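Local coordinates for protein predicted ATPase of the ABC class (Vibrio vulnificus, PDB 5D6A) that probably binds and hydrolyses ATP as an ATPase of the ABC class, and binds the non-hydrolysable ATP analogue AMP-PNP, at residues A[84-89]-A[174-179]. Numbering follows the deposited sequence.
Sequences LSWLKE and TIEREL
With chi1 of -62°, L84 places its CG anti to its own carbonyl carbon and sends both methyls to the loop 174-179; E176, whose CG stands anti to the backbone N (chi1 -176°), continues extended past CD2. The two side chains pass at a slant, and CD2 of L84 lies 3.8 Å from both CA and CB of E176. This meeting illustrates how a glutamate can serve a hydrophobic contact with its aliphatic stem while its carboxylate finds an ionic partner beyond it. The carboxylate is carried on past the leucine toward the indole of W86, yet OE2 of E176 stays 4.5 Å from NE1 of W86, and no hydrogen bond joins them. Its partner is instead K181, at the start of helix 181-199, through a salt bridge to OE2. The other methyl, CD1 of L84, comes within 4.4 Å of C of T174. Backbone hydrogen bonding between E176 and T82 ties the same two loops together, one leading into helix 92-109, the other linking helices 155-172 and 181-199; both loops belong to the N-terminal family region. Across the segments themselves, then, cohesion is apolar, and the ionic pairing with K181 probably favours the extended glutamate that L84 packs against.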
loop_
_atom_site.group_PDB
_atom_site.type_symbol
_atom_site.label_atom_id
_atom_site.label_comp_id
_atom_site.label_asym_id
_atom_site.label_seq_id
_atom_site.Cartn_x
_atom_site.Cartn_y
_atom_site.Cartn_z
ATOM N N LEU A 84 -25.206 33.626 -12.212
ATOM C CA LEU A 84 -24.821 32.363 -12.844
ATOM C C LEU A 84 -26.025 31.439 -13.060
ATOM O O LEU A 84 -25.865 30.224 -13.191
ATOM C CB LEU A 84 -23.768 31.648 -11.984
ATOM C CG LEU A 84 -22.435 32.374 -11.771
ATOM C CD1 LEU A 84 -21.581 31.653 -10.742
ATOM C CD2 LEU A 84 -21.680 32.523 -13.083
ATOM N N SER A 85 -27.225 32.016 -13.106
ATOM C CA SER A 85 -28.452 31.237 -13.305
ATOM C C SER A 85 -28.432 30.488 -14.635
ATOM O O SER A 85 -28.998 29.400 -14.754
ATOM C CB SER A 85 -29.681 32.147 -13.257
ATOM O OG SER A 85 -29.782 32.796 -12.004
ATOM N N TRP A 86 -27.783 31.087 -15.629
ATOM C CA TRP A 86 -27.672 30.486 -16.957
ATOM C C TRP A 86 -27.059 29.076 -16.932
ATOM O O TRP A 86 -27.333 28.269 -17.823
ATOM C CB TRP A 86 -26.862 31.403 -17.879
ATOM C CG TRP A 86 -25.480 31.676 -17.383
ATOM C CD1 TRP A 86 -25.103 32.627 -16.479
ATOM C CD2 TRP A 86 -24.286 30.992 -17.767
ATOM N NE1 TRP A 86 -23.747 32.575 -16.274
ATOM C CE2 TRP A 86 -23.220 31.579 -17.053
ATOM C CE3 TRP A 86 -24.010 29.940 -18.650
ATOM C CZ2 TRP A 86 -21.900 31.151 -17.191
ATOM C CZ3 TRP A 86 -22.701 29.515 -18.787
ATOM C CH2 TRP A 86 -21.660 30.119 -18.060
ATOM N N LEU A 87 -26.244 28.782 -15.916
ATOM C CA LEU A 87 -25.615 27.456 -15.777
ATOM C C LEU A 87 -26.635 26.321 -15.687
ATOM O O LEU A 87 -26.351 25.197 -16.095
ATOM C CB LEU A 87 -24.710 27.397 -14.537
ATOM C CG LEU A 87 -23.424 28.225 -14.517
ATOM C CD1 LEU A 87 -22.756 28.125 -13.158
ATOM C CD2 LEU A 87 -22.466 27.771 -15.606
ATOM N N LYS A 88 -27.814 26.621 -15.145
ATOM C CA LYS A 88 -28.884 25.629 -14.991
ATOM C C LYS A 88 -29.394 25.113 -16.334
ATOM O O LYS A 88 -29.981 24.035 -16.404
ATOM C CB LYS A 88 -30.048 26.225 -14.188
ATOM C CG LYS A 88 -29.668 26.635 -12.771
ATOM C CD LYS A 88 -30.749 27.459 -12.090
ATOM C CE LYS A 88 -32.017 26.669 -11.832
ATOM N NZ LYS A 88 -33.009 27.498 -11.093
ATOM N N GLU A 89 -29.159 25.880 -17.396
ATOM C CA GLU A 89 -29.608 25.499 -18.730
ATOM C C GLU A 89 -28.496 24.849 -19.562
ATOM O O GLU A 89 -28.677 24.594 -20.752
ATOM C CB GLU A 89 -30.183 26.718 -19.456
ATOM C CG GLU A 89 -31.314 27.417 -18.704
ATOM C CD GLU A 89 -32.530 26.528 -18.460
ATOM O OE1 GLU A 89 -32.661 25.470 -19.117
ATOM O OE2 GLU A 89 -33.372 26.900 -17.615
ATOM N N THR A 174 -18.580 32.819 -5.985
ATOM C CA THR A 174 -19.919 32.623 -6.554
ATOM C C THR A 174 -20.537 33.898 -7.140
ATOM O O THR A 174 -21.712 34.183 -6.919
ATOM C CB THR A 174 -20.878 32.051 -5.497
ATOM O OG1 THR A 174 -20.863 32.899 -4.346
ATOM C CG2 THR A 174 -20.449 30.653 -5.089
ATOM N N ILE A 175 -19.732 34.660 -7.880
ATOM C CA ILE A 175 -20.187 35.879 -8.559
ATOM C C ILE A 175 -19.512 35.929 -9.925
ATOM O O ILE A 175 -18.290 36.060 -10.019
ATOM C CB ILE A 175 -19.872 37.159 -7.759
ATOM C CG1 ILE A 175 -20.695 37.192 -6.469
ATOM C CG2 ILE A 175 -20.198 38.396 -8.584
ATOM C CD1 ILE A 175 -20.409 38.383 -5.580
ATOM N N GLU A 176 -20.321 35.818 -10.976
ATOM C CA GLU A 176 -19.836 35.805 -12.361
ATOM C C GLU A 176 -18.596 36.682 -12.600
ATOM O O GLU A 176 -17.537 36.177 -12.973
ATOM C CB GLU A 176 -20.970 36.216 -13.314
ATOM C CG GLU A 176 -20.610 36.158 -14.793
ATOM C CD GLU A 176 -21.733 36.631 -15.705
ATOM O OE1 GLU A 176 -22.729 37.200 -15.207
ATOM O OE2 GLU A 176 -21.611 36.445 -16.933
ATOM N N ARG A 177 -18.734 37.987 -12.384
ATOM C CA ARG A 177 -17.625 38.922 -12.612
ATOM C C ARG A 177 -16.404 38.689 -11.715
ATOM O O ARG A 177 -15.273 38.911 -12.149
ATOM C CB ARG A 177 -18.115 40.375 -12.503
ATOM C CG ARG A 177 -18.816 40.726 -11.199
ATOM C CD ARG A 177 -19.422 42.118 -11.269
ATOM N NE ARG A 177 -20.236 42.431 -10.093
ATOM C CZ ARG A 177 -19.780 42.981 -8.969
ATOM N NH1 ARG A 177 -18.494 43.294 -8.832
ATOM N NH2 ARG A 177 -20.618 43.218 -7.966
ATOM N N GLU A 178 -16.625 38.235 -10.482
ATOM C CA GLU A 178 -15.520 37.972 -9.546
ATOM C C GLU A 178 -14.648 36.800 -9.987
ATOM O O GLU A 178 -13.493 36.697 -9.581
ATOM C CB GLU A 178 -16.049 37.714 -8.132
ATOM C CG GLU A 178 -16.752 38.905 -7.496
ATOM C CD GLU A 178 -15.829 40.084 -7.248
ATOM O OE1 GLU A 178 -14.595 39.891 -7.198
ATOM O OE2 GLU A 178 -16.346 41.207 -7.086
ATOM N N LEU A 179 -15.211 35.912 -10.800
ATOM C CA LEU A 179 -14.471 34.769 -11.324
ATOM C C LEU A 179 -13.871 35.131 -12.675
ATOM O O LEU A 179 -14.245 36.137 -13.280
ATOM C CB LEU A 179 -15.396 33.565 -11.493
ATOM C CG LEU A 179 -16.089 33.045 -10.236
ATOM C CD1 LEU A 179 -17.077 31.947 -10.596
ATOM C CD2 LEU A 179 -15.069 32.546 -9.228
#